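Local coordinates for protein sucrose 6(F)-phosphate phosphorylase (Thermoanaerobacterium thermosaccharolyticum DSM 571, PDB 6S9V) that belongs to the alpha-amylase-like sugar phosphorylases, built on a closed barrel of eight parallel strands with an antiparallel sheet near its C terminus, at residues V253-Q256 and F257-Y261; Q260-L263 and A264-F268; H293-K296 and N297-I300; L440-F443 and R444-E448; T467-D471 and D472-S476. All blocks are in the same frame, centred on the assembly; numbering follows the deposited sequence.

Interaction 1 of 5, residues V253-Q256 and F257-Y261; sequences VHSQ and FEVQY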
# COMPACT_ATOMS: atom_id res chain seq x y z
N VAL A 253 -7.79 -0.70 -0.43
CA VAL A 253 -9.04 0.03 -0.58
C VAL A 253 -8.92 1.29 0.27
O VAL A 253 -8.81 1.21 1.50
CB VAL A 253 -10.26 -0.80 -0.13
CG1 VAL A 253 -11.56 0.01 -0.22
CG2 VAL A 253 -10.37 -2.06 -0.97
N HIS A 254 -8.92 2.45 -0.38
CA HIS A 254 -9.05 3.73 0.29
C HIS A 254 -10.53 4.08 0.32
O HIS A 254 -11.12 4.42 -0.71
CB HIS A 254 -8.24 4.81 -0.42
CG HIS A 254 -6.76 4.61 -0.30
ND1 HIS A 254 -6.09 4.75 0.90
CD2 HIS A 254 -5.83 4.26 -1.21
CE1 HIS A 254 -4.80 4.53 0.71
NE2 HIS A 254 -4.62 4.23 -0.56
N SER A 255 -11.15 3.98 1.49
CA SER A 255 -12.58 4.21 1.61
C SER A 255 -12.90 4.58 3.06
O SER A 255 -12.03 4.59 3.93
CB SER A 255 -13.38 2.98 1.17
OG SER A 255 -14.77 3.23 1.28
N GLN A 256 -14.18 4.86 3.31
CA GLN A 256 -14.63 5.06 4.68
C GLN A 256 -14.40 3.77 5.47
O GLN A 256 -14.36 2.68 4.91
CB GLN A 256 -16.11 5.44 4.70
CG GLN A 256 -16.45 6.71 3.95
CD GLN A 256 -17.92 7.06 4.02
OE1 GLN A 256 -18.76 6.21 4.35
NE2 GLN A 256 -18.26 8.31 3.71
N PHE A 257 -14.24 3.92 6.79
CA PHE A 257 -13.77 2.80 7.60
C PHE A 257 -14.76 1.64 7.59
O PHE A 257 -14.35 0.48 7.75
CB PHE A 257 -13.47 3.27 9.03
CG PHE A 257 -14.69 3.45 9.88
CD1 PHE A 257 -15.21 2.38 10.59
CD2 PHE A 257 -15.30 4.68 10.00
CE1 PHE A 257 -16.34 2.54 11.37
CE2 PHE A 257 -16.42 4.85 10.79
CZ PHE A 257 -16.94 3.78 11.48
N GLU A 258 -16.05 1.92 7.40
CA GLU A 258 -17.04 0.84 7.39
C GLU A 258 -16.77 -0.17 6.27
O GLU A 258 -17.04 -1.36 6.42
CB GLU A 258 -18.45 1.42 7.24
CG GLU A 258 -18.92 2.28 8.42
CD GLU A 258 -18.63 3.78 8.26
OE1 GLU A 258 -17.77 4.18 7.44
OE2 GLU A 258 -19.30 4.57 8.97
N VAL A 259 -16.26 0.30 5.13
CA VAL A 259 -15.95 -0.60 4.02
C VAL A 259 -14.77 -1.49 4.37
O VAL A 259 -14.82 -2.72 4.21
CB VAL A 259 -15.67 0.21 2.74
CG1 VAL A 259 -15.04 -0.66 1.67
CG2 VAL A 259 -16.96 0.87 2.25
N GLN A 260 -13.70 -0.89 4.88
CA GLN A 260 -12.53 -1.64 5.32
C GLN A 260 -12.90 -2.64 6.41
O GLN A 260 -12.48 -3.81 6.37
CB GLN A 260 -11.47 -0.67 5.83
CG GLN A 260 -10.80 0.13 4.73
CD GLN A 260 -9.56 -0.57 4.22
OE1 GLN A 260 -9.65 -1.47 3.39
NE2 GLN A 260 -8.41 -0.18 4.74
N TYR A 261 -13.67 -2.20 7.41
CA TYR A 261 -14.00 -3.10 8.51
C TYR A 261 -14.85 -4.27 8.04
O TYR A 261 -14.68 -5.40 8.52
CB TYR A 261 -14.72 -2.33 9.61
CG TYR A 261 -13.81 -1.50 10.50
CD1 TYR A 261 -12.60 -0.97 10.03
CD2 TYR A 261 -14.17 -1.23 11.81
CE1 TYR A 261 -11.78 -0.20 10.87
CE2 TYR A 261 -13.37 -0.46 12.64
CZ TYR A 261 -12.19 0.05 12.17
OH TYR A 261 -11.41 0.80 13.04
O HOH W 1 -7.19 -1.79 2.34

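Interaction 2 of 5, residues Q260-L263 and A264-F268; sequences QYKL and AERGF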
# COMPACT_ATOMS: atom_id res chain seq x y z
N GLN A 260 -13.70 -0.89 4.88
CA GLN A 260 -12.53 -1.64 5.32
C GLN A 260 -12.90 -2.64 6.41
O GLN A 260 -12.48 -3.81 6.37
CB GLN A 260 -11.47 -0.67 5.83
CG GLN A 260 -10.80 0.13 4.73
CD GLN A 260 -9.56 -0.57 4.22
OE1 GLN A 260 -9.65 -1.47 3.39
NE2 GLN A 260 -8.41 -0.18 4.74
N TYR A 261 -13.67 -2.20 7.41
CA TYR A 261 -14.00 -3.10 8.51
C TYR A 261 -14.85 -4.27 8.04
O TYR A 261 -14.68 -5.40 8.52
CB TYR A 261 -14.72 -2.33 9.61
CG TYR A 261 -13.81 -1.50 10.50
CD1 TYR A 261 -12.60 -0.97 10.03
CD2 TYR A 261 -14.17 -1.23 11.81
CE1 TYR A 261 -11.78 -0.20 10.87
CE2 TYR A 261 -13.37 -0.46 12.64
CZ TYR A 261 -12.19 0.05 12.17
OH TYR A 261 -11.41 0.80 13.04
N LYS A 262 -15.77 -4.04 7.10
CA LYS A 262 -16.58 -5.14 6.59
C LYS A 262 -15.72 -6.14 5.82
O LYS A 262 -15.94 -7.35 5.91
CB LYS A 262 -17.71 -4.58 5.72
CG LYS A 262 -18.65 -5.62 5.15
CD LYS A 262 -19.87 -4.92 4.55
CE LYS A 262 -20.66 -5.81 3.61
NZ LYS A 262 -21.69 -5.01 2.88
N LEU A 263 -14.73 -5.65 5.07
CA LEU A 263 -13.80 -6.55 4.39
C LEU A 263 -13.09 -7.45 5.39
O LEU A 263 -13.04 -8.68 5.22
CB LEU A 263 -12.79 -5.72 3.59
CG LEU A 263 -13.33 -5.14 2.30
CD1 LEU A 263 -12.33 -4.13 1.72
CD2 LEU A 263 -13.65 -6.23 1.30
N ALA A 264 -12.53 -6.85 6.45
CA ALA A 264 -11.88 -7.64 7.50
C ALA A 264 -12.88 -8.58 8.18
O ALA A 264 -12.56 -9.74 8.46
CB ALA A 264 -11.24 -6.71 8.54
N GLU A 265 -14.09 -8.09 8.46
CA GLU A 265 -15.10 -8.93 9.09
C GLU A 265 -15.44 -10.14 8.22
O GLU A 265 -15.79 -11.21 8.73
CB GLU A 265 -16.35 -8.09 9.39
CG GLU A 265 -17.39 -8.76 10.29
CD GLU A 265 -18.35 -9.67 9.52
OE1 GLU A 265 -18.65 -9.37 8.35
OE2 GLU A 265 -18.81 -10.67 10.11
N ARG A 266 -15.36 -9.98 6.90
CA ARG A 266 -15.63 -11.06 5.96
C ARG A 266 -14.40 -11.89 5.64
O ARG A 266 -14.50 -12.80 4.80
CB ARG A 266 -16.24 -10.48 4.68
CG ARG A 266 -17.66 -9.98 4.92
CD ARG A 266 -18.33 -9.51 3.65
NE ARG A 266 -19.75 -9.23 3.89
CZ ARG A 266 -20.65 -9.06 2.94
NH1 ARG A 266 -20.30 -9.14 1.66
NH2 ARG A 266 -21.92 -8.83 3.26
N GLY A 267 -13.28 -11.66 6.32
CA GLY A 267 -12.12 -12.52 6.18
C GLY A 267 -11.09 -12.09 5.16
O GLY A 267 -10.27 -12.93 4.76
N PHE A 268 -11.10 -10.83 4.73
CA PHE A 268 -10.11 -10.31 3.80
C PHE A 268 -9.05 -9.50 4.54
O PHE A 268 -9.36 -8.73 5.45
CB PHE A 268 -10.77 -9.42 2.73
CG PHE A 268 -11.70 -10.17 1.82
CD1 PHE A 268 -11.22 -10.84 0.71
CD2 PHE A 268 -13.06 -10.18 2.06
CE1 PHE A 268 -12.07 -11.53 -0.13
CE2 PHE A 268 -13.92 -10.87 1.22
CZ PHE A 268 -13.42 -11.54 0.13

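Interaction 3 of 5, residues H293-K296 and N297-I300; sequences HYLK and NRPI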
# COMPACT_ATOMS: atom_id res chain seq x y z
N HIS A 293 -8.70 5.34 21.11
CA HIS A 293 -10.01 5.00 20.58
C HIS A 293 -9.90 4.06 19.39
O HIS A 293 -10.71 3.14 19.25
CB HIS A 293 -10.77 6.27 20.16
CG HIS A 293 -12.17 6.00 19.72
ND1 HIS A 293 -13.15 5.55 20.58
CD2 HIS A 293 -12.75 6.10 18.50
CE1 HIS A 293 -14.28 5.40 19.91
NE2 HIS A 293 -14.07 5.72 18.65
N TYR A 294 -8.90 4.27 18.54
CA TYR A 294 -8.73 3.42 17.36
C TYR A 294 -8.25 2.02 17.74
O TYR A 294 -8.76 1.02 17.22
CB TYR A 294 -7.75 4.09 16.38
CG TYR A 294 -7.55 3.30 15.11
CD1 TYR A 294 -8.64 2.79 14.42
CD2 TYR A 294 -6.27 3.07 14.59
CE1 TYR A 294 -8.47 2.07 13.26
CE2 TYR A 294 -6.10 2.35 13.42
CZ TYR A 294 -7.21 1.85 12.76
OH TYR A 294 -7.08 1.12 11.60
N LEU A 295 -7.27 1.93 18.64
CA LEU A 295 -6.73 0.63 19.03
C LEU A 295 -7.81 -0.26 19.64
O LEU A 295 -7.76 -1.48 19.47
CB LEU A 295 -5.58 0.81 20.01
CG LEU A 295 -4.30 1.41 19.44
CD1 LEU A 295 -3.26 1.57 20.54
CD2 LEU A 295 -3.75 0.56 18.31
N LYS A 296 -8.78 0.33 20.33
CA LYS A 296 -9.85 -0.40 20.98
C LYS A 296 -10.97 -0.78 20.02
O LYS A 296 -11.83 -1.59 20.38
CB LYS A 296 -10.44 0.43 22.13
CG LYS A 296 -9.48 0.70 23.28
CD LYS A 296 -10.08 1.64 24.33
CE LYS A 296 -9.10 1.93 25.47
NZ LYS A 296 -9.67 2.84 26.51
N ASN A 297 -10.98 -0.24 18.80
CA ASN A 297 -12.09 -0.41 17.87
C ASN A 297 -11.55 -0.56 16.45
O ASN A 297 -11.79 0.26 15.56
CB ASN A 297 -13.05 0.78 17.93
CG ASN A 297 -13.69 0.95 19.29
OD1 ASN A 297 -14.67 0.29 19.60
ND2 ASN A 297 -13.13 1.84 20.10
N ARG A 298 -10.80 -1.63 16.22
CA ARG A 298 -10.23 -1.88 14.90
C ARG A 298 -9.98 -3.37 14.76
O ARG A 298 -9.68 -4.04 15.75
CB ARG A 298 -8.91 -1.11 14.69
CG ARG A 298 -7.72 -1.67 15.45
CD ARG A 298 -6.49 -0.79 15.30
NE ARG A 298 -5.65 -1.14 14.15
CZ ARG A 298 -4.81 -2.17 14.11
NH1 ARG A 298 -4.73 -3.00 15.15
NH2 ARG A 298 -4.08 -2.40 13.03
N PRO A 299 -10.10 -3.92 13.55
CA PRO A 299 -9.69 -5.32 13.35
C PRO A 299 -8.18 -5.43 13.47
O PRO A 299 -7.44 -4.49 13.16
CB PRO A 299 -10.18 -5.64 11.94
CG PRO A 299 -10.30 -4.31 11.25
CD PRO A 299 -10.62 -3.30 12.32
N ILE A 300 -7.71 -6.59 13.91
CA ILE A 300 -6.27 -6.74 14.10
C ILE A 300 -5.57 -7.33 12.88
O ILE A 300 -4.34 -7.25 12.79
CB ILE A 300 -5.94 -7.60 15.33
CG1 ILE A 300 -6.35 -9.05 15.13
CG2 ILE A 300 -6.61 -7.02 16.57
CD1 ILE A 300 -5.95 -9.95 16.29
O HOH W 2 -5.96 -3.01 18.11
O HOH W 3 -9.73 -3.34 18.65

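Interaction 4 of 5, residues L440-F443 and R444-E448; sequences LIRF and RNEYE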
# COMPACT_ATOMS: atom_id res chain seq x y z
N LEU A 440 15.25 -1.20 16.93
CA LEU A 440 13.84 -1.37 17.27
C LEU A 440 13.19 -2.43 16.39
O LEU A 440 12.42 -3.26 16.88
CB LEU A 440 13.10 -0.04 17.11
CG LEU A 440 11.59 -0.06 17.37
CD1 LEU A 440 11.31 -0.42 18.83
CD2 LEU A 440 10.95 1.26 16.99
N ILE A 441 13.49 -2.41 15.08
CA ILE A 441 12.93 -3.42 14.19
C ILE A 441 13.34 -4.81 14.64
O ILE A 441 12.50 -5.73 14.73
CB ILE A 441 13.37 -3.14 12.73
CG1 ILE A 441 12.64 -1.92 12.18
CG2 ILE A 441 13.09 -4.36 11.88
CD1 ILE A 441 13.22 -1.41 10.86
N ARG A 442 14.63 -5.01 14.90
CA ARG A 442 15.08 -6.33 15.31
C ARG A 442 14.47 -6.75 16.64
O ARG A 442 14.18 -7.94 16.84
CB ARG A 442 16.61 -6.40 15.35
CG ARG A 442 17.22 -6.29 13.95
CD ARG A 442 18.51 -7.09 13.84
NE ARG A 442 19.65 -6.42 14.43
CZ ARG A 442 20.81 -7.00 14.69
NH1 ARG A 442 21.01 -8.29 14.43
NH2 ARG A 442 21.78 -6.27 15.23
N PHE A 443 14.26 -5.81 17.56
CA PHE A 443 13.54 -6.15 18.77
C PHE A 443 12.13 -6.65 18.45
O PHE A 443 11.68 -7.67 19.00
CB PHE A 443 13.45 -4.96 19.73
CG PHE A 443 12.78 -5.31 21.03
CD1 PHE A 443 13.49 -5.92 22.05
CD2 PHE A 443 11.43 -5.04 21.22
CE1 PHE A 443 12.87 -6.26 23.26
CE2 PHE A 443 10.81 -5.37 22.43
CZ PHE A 443 11.53 -5.98 23.44
N ARG A 444 11.44 -5.97 17.53
CA ARG A 444 10.10 -6.38 17.13
C ARG A 444 10.10 -7.74 16.43
O ARG A 444 9.09 -8.47 16.49
CB ARG A 444 9.49 -5.30 16.24
CG ARG A 444 8.13 -5.61 15.65
CD ARG A 444 7.08 -5.92 16.70
NE ARG A 444 5.78 -6.12 16.07
CZ ARG A 444 5.44 -7.20 15.37
NH1 ARG A 444 6.31 -8.18 15.22
NH2 ARG A 444 4.24 -7.29 14.81
N ASN A 445 11.20 -8.10 15.77
CA ASN A 445 11.29 -9.41 15.13
C ASN A 445 11.72 -10.51 16.09
O ASN A 445 11.39 -11.68 15.87
CB ASN A 445 12.29 -9.39 13.97
CG ASN A 445 11.78 -8.59 12.80
OD1 ASN A 445 10.58 -8.34 12.68
ND2 ASN A 445 12.70 -8.19 11.92
N GLU A 446 12.47 -10.16 17.14
CA GLU A 446 13.09 -11.17 17.98
C GLU A 446 12.30 -11.46 19.25
O GLU A 446 12.27 -12.60 19.71
CB GLU A 446 14.51 -10.74 18.40
CG GLU A 446 15.54 -10.66 17.28
CD GLU A 446 16.82 -9.95 17.71
OE1 GLU A 446 16.84 -9.40 18.83
OE2 GLU A 446 17.81 -9.96 16.94
N TYR A 447 11.66 -10.46 19.84
CA TYR A 447 11.07 -10.66 21.16
C TYR A 447 9.74 -11.39 21.04
O TYR A 447 8.83 -10.95 20.33
CB TYR A 447 10.90 -9.34 21.89
CG TYR A 447 10.74 -9.58 23.38
CD1 TYR A 447 11.79 -10.08 24.14
CD2 TYR A 447 9.52 -9.38 24.00
CE1 TYR A 447 11.64 -10.34 25.49
CE2 TYR A 447 9.36 -9.63 25.35
CZ TYR A 447 10.41 -10.11 26.08
OH TYR A 447 10.23 -10.37 27.42
N GLU A 448 9.61 -12.48 21.78
CA GLU A 448 8.53 -13.43 21.55
C GLU A 448 7.16 -12.92 21.99
O GLU A 448 6.14 -13.45 21.52
CB GLU A 448 8.86 -14.74 22.28
CG GLU A 448 10.17 -15.40 21.82
CD GLU A 448 11.44 -14.85 22.48
OE1 GLU A 448 11.42 -13.73 23.06
OE2 GLU A 448 12.48 -15.55 22.41

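Interaction 5 of 5, residues T467-D471 and D472-S476; sequences TWKKD and DKRCS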
# COMPACT_ATOMS: atom_id res chain seq x y z
N THR A 467 1.20 -3.17 26.04
CA THR A 467 1.90 -4.35 26.53
C THR A 467 1.55 -5.58 25.70
O THR A 467 0.39 -5.79 25.35
CB THR A 467 1.56 -4.62 28.01
OG1 THR A 467 2.11 -3.58 28.84
CG2 THR A 467 2.09 -5.98 28.45
N TRP A 468 2.57 -6.38 25.41
CA TRP A 468 2.42 -7.71 24.83
C TRP A 468 2.93 -8.75 25.83
O TRP A 468 3.94 -8.53 26.51
CB TRP A 468 3.18 -7.83 23.50
CG TRP A 468 2.54 -7.06 22.39
CD1 TRP A 468 2.72 -5.74 22.09
CD2 TRP A 468 1.61 -7.57 21.42
NE1 TRP A 468 1.97 -5.39 21.00
CE2 TRP A 468 1.28 -6.50 20.56
CE3 TRP A 468 1.04 -8.82 21.20
CZ2 TRP A 468 0.38 -6.64 19.51
CZ3 TRP A 468 0.15 -8.97 20.14
CH2 TRP A 468 -0.17 -7.89 19.31
N LYS A 469 2.23 -9.88 25.91
CA LYS A 469 2.61 -10.93 26.85
C LYS A 469 2.55 -12.29 26.16
O LYS A 469 1.56 -12.61 25.50
CB LYS A 469 1.66 -10.94 28.06
CG LYS A 469 1.82 -9.76 28.99
CD LYS A 469 0.76 -9.75 30.09
CE LYS A 469 0.90 -10.91 31.05
NZ LYS A 469 2.00 -10.66 32.02
N LYS A 470 3.61 -13.09 26.34
CA LYS A 470 3.59 -14.49 25.93
C LYS A 470 4.44 -15.30 26.90
O LYS A 470 5.65 -15.09 26.99
CB LYS A 470 4.09 -14.68 24.50
CG LYS A 470 4.09 -16.15 24.07
CD LYS A 470 4.58 -16.37 22.64
CE LYS A 470 4.52 -17.86 22.29
NZ LYS A 470 4.85 -18.15 20.86
N ASP A 471 3.82 -16.24 27.60
CA ASP A 471 4.53 -17.14 28.51
C ASP A 471 5.22 -16.27 29.55
O ASP A 471 4.56 -15.40 30.14
CB ASP A 471 5.46 -18.04 27.69
CG ASP A 471 4.71 -18.90 26.69
OD1 ASP A 471 3.55 -19.26 26.98
OD2 ASP A 471 5.28 -19.22 25.63
N ASP A 472 6.52 -16.44 29.79
CA ASP A 472 7.25 -15.61 30.73
C ASP A 472 7.80 -14.36 30.08
O ASP A 472 8.47 -13.57 30.76
CB ASP A 472 8.40 -16.42 31.36
CG ASP A 472 9.35 -16.98 30.32
OD1 ASP A 472 8.95 -17.13 29.15
OD2 ASP A 472 10.50 -17.30 30.68
N LYS A 473 7.53 -14.15 28.80
CA LYS A 473 8.00 -12.97 28.09
C LYS A 473 6.93 -11.89 28.13
O LYS A 473 5.73 -12.17 27.98
CB LYS A 473 8.35 -13.30 26.64
CG LYS A 473 9.24 -14.53 26.45
CD LYS A 473 10.62 -14.37 27.06
CE LYS A 473 11.55 -15.49 26.60
NZ LYS A 473 12.86 -15.50 27.32
N ARG A 474 7.35 -10.65 28.32
CA ARG A 474 6.43 -9.53 28.32
C ARG A 474 7.24 -8.29 27.96
O ARG A 474 8.36 -8.14 28.45
CB ARG A 474 5.75 -9.37 29.68
CG ARG A 474 4.82 -8.18 29.78
CD ARG A 474 4.30 -8.03 31.20
NE ARG A 474 5.37 -7.74 32.14
CZ ARG A 474 5.86 -6.52 32.36
NH1 ARG A 474 5.36 -5.48 31.70
NH2 ARG A 474 6.84 -6.33 33.23
N CYS A 475 6.68 -7.44 27.12
CA CYS A 475 7.30 -6.16 26.81
C CYS A 475 6.25 -5.06 26.86
O CYS A 475 5.16 -5.21 26.31
CB CYS A 475 8.00 -6.17 25.44
SG CYS A 475 7.02 -6.63 24.01
N SER A 476 6.59 -3.96 27.53
CA SER A 476 5.67 -2.85 27.78
C SER A 476 6.29 -1.58 27.22
O SER A 476 7.34 -1.14 27.69
CB SER A 476 5.37 -2.70 29.27
OG SER A 476 4.80 -3.89 29.78

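Interaction 1 of 5, residues V253-Q256 and F257-Y261
V259, at the start of helix 257-265, meets V253 through CG1, and S255 through CB and both methyls. Its CG1 touches CG1 of V253 at 4.0 Å, the two side chains crossing at about a right angle. CB of V259 lies 3.9 Å from S255 CB, and in one of the two conformers of S255 the hydroxyl OG also comes to 3.4 Å from V259 CG2. The next helix residue, Q260, reaches back to V253. Its chain bends at chi2 (-91°), which lays the terminal amide beside the V253 backbone and puts CD 3.3 Å from V253 O. OE1 and V253 O are both acceptors and do not bond to each other; a water bridges this amide oxygen to V253 N, accepting from V253 N at 3.0 Å and donating to Q260 OE1 at 2.7 Å. On the outer side E258, bent at chi2 as well, swings OE1 to within 3.4 Å of Q256 CB, with its carboxylate plane 42° from the Q256 amide. Q256 is the N-cap residue, and its carbonyl O takes the first bond of the helix, from V259 N at 3.1 Å, with the donor well above the carbonyl plane. Behind this shell Q260 NE2 makes a weak bond to Y271 O, V253 rests on V213, and H254 stacks on F273 while ND1 binds D317. With its amide held from the Y271 side and by the water, Q260 is probably restricted in rotation, and the loop leaving strand 248-251 meets the helix through a small polar bridge set beside a valine pair.

Interaction 2 of 5, residues Q260-L263 and A264-F268
A Schellman motif ends helix 257-265, and its outer bond runs from F268 N back to L263 O over 2.9 Å. G267, at positive phi, is the C-prime residue, and its N closes the inner bond to A264 O at 3.0 Å. L263 O also takes a weak bond from R266 N, and it lies in the plane of the F268 ring at its edge, 3.5 Å from CD2. The same two residues pack through carbon, L263 CD2 meeting F268 CD2 at 4.1 Å. Beside helix 230-244, K262 and R266 run side by side in the same direction. Extended throughout, with CG opposite its backbone N (chi1 -178°), K262 sets CE over one face of the R266 guanidinium, 3.3 Å from CZ. The like charges NZ and NH2 stay 3.8 Å apart, and each finds a partner outside: K262 NZ forms a salt bridge with E228, and R266 makes a cation-pi contact with Y232. F268 and L263 together pack on L251 of strand 248-251, while L263 also reaches I270. This glycine-terminated helix thus turns the chain into strand 269-271, as expected of a beta-alpha-beta unit in a (beta/alpha)8 barrel.

Interaction 3 of 5, residues H293-K296 and N297-I300
R298 folds back over the Y294 ring just after helix 289-295, in the loop that leads to strand 302-304 of the (beta/alpha)8 barrel. Its CB lies 3.3 Å from Y294 O and also touches ring atom CE1. With CG placed between the backbone N and the carbonyl carbon (chi1 74°), the chain doubles back along the helix end, CG staying 3.4 Å from Y294 O. CD then sits over the ring face as a CH-pi contact, 3.7 Å from the Y294 centroid and 14° off the normal. A bend at chi3 keeps NE over the rim of the ring, 3.6 Å from Y294 CZ, and the guanidinium stands steeply to the ring, meeting it with its own edge. At the tip, NH2 forms a salt bridge with D272, whose other carboxylate oxygen binds Y294 OH, while NH1 bonds P386 O and a water that donates to L295 O. One aspartate therefore holds both partners of the ring contact. A second water links L295 O to R298 N, and N297 N bonds Y294 O at 3.0 Å. Beside it ND2 of N297 lies over the rim of one face of the H293 ring and gives H293 O a nearly straight bond of 2.9 Å in the carbonyl plane.

Interaction 4 of 5, residues L440-F443 and R444-E448
F443 and Y447 lie side by side and point the same way, one helical turn apart. In F443, CG stands opposite the backbone N (chi1 -176°), carrying the ring along the helix so that Y447 CB comes over its face, 3.9 Å from the ring centroid, as a CH-pi contact. Y447 takes a similar first torsion, and the two rings end nearly parallel, planes 10° apart, but slid so far that they barely overlap: the centroids are 5.1 Å apart, and F443 CZ meets Y447 CG at 3.7 Å. The backbone bond from Y447 N to F443 O (2.9 Å) brings the two residues together. This pair forms the sheet-facing side of the last turns of helix 432-446, which packs against the C-terminal antiparallel sheet; both rings meet Y490 edge-to-face, and Y447 OH bonds I491 O and R474 N across to the strands. Elsewhere L440 and I441 pack on helix 372-384, while R442, R444, N445 and E446 bring polar groups. E446 CG, beside its backbone N, comes 3.1 Å from R442 O, and the extended chain leaves OE2 near R442 CB. R442 is bent at chi2 and chi3, and E446 OE2 lies well out of its guanidinium plane, 4.4 Å from NH1, a proximity of opposite charges only; NH1 has its salt bridge with D47. N445 runs alongside I441, with ND2 3.9 Å from I441 CG2, and its amide bonds V21 N through OD1 and D47 O through ND2. R444, bent at chi2, leads its guanidinium away to N19 and F383 O.

Interaction 5 of 5, residues T467-D471 and D472-S476
R474 lies along K469 on one face of the hairpin, the two chains pointing the same way with CG to CG at 3.5 Å. R474 CG, opposite its own backbone N (chi1 177°), also sits 3.7 Å from T467 CG2 and 3.4 Å from W468 O, so it contacts both T467 and K469 of the facing strand. Further out R474 turns at chi3 and K469 at chi3 and chi4, and K469 NZ comes to 3.6 Å from R474 CD; the like charges, NZ and NE, remain 4.5 Å apart. At the far end of this face T467 OG1 and S476 OG share a hydrogen bond of 2.9 Å, and T467 OG1 has a second, weak one to E457. Strands 463-470 and 473-480 form an antiparallel beta hairpin within the five-stranded C-terminal sheet, closed by a type II' turn from K470 to K473. D471 and D472 are its two corner residues. D471 has positive phi (60°), a conformation in which glycine is more usual. D472 follows as the second corner residue, and K473 N then returns to K470 O at 2.8 Å. The reciprocal bond, K470 N to K473 O, and the pair joining W468 and C475 complete the backbone pairing. On the opposite face W468 CB meets C475 SG at 4.1 Å, and the W468 indole reaches away to bond F384 O through NE1 and to pack with F450 and F454.

Each contact joins adjacent segments, so none closes a long loop. Interaction 1 starts helix 257-265 after a barrel strand, and interaction 2 ends it; the two overlap at Q260 and Y261, while the others follow in series without nesting or crossing. Interaction 3, at the end of helix 289-295, touches them through Y261, whose OH probably bonds N297 O, tying helix 257-265 to the loop after helix 289-295. Interaction 4 ends helix 432-446, and interaction 5 forms the hairpin packed on it, with a probable bond from Y447 OH to R474 N. Between these two clusters interactions 3 and 5 come nearest, their closest atoms about 7 Å apart, where barrel and C-terminal sheet adjoin.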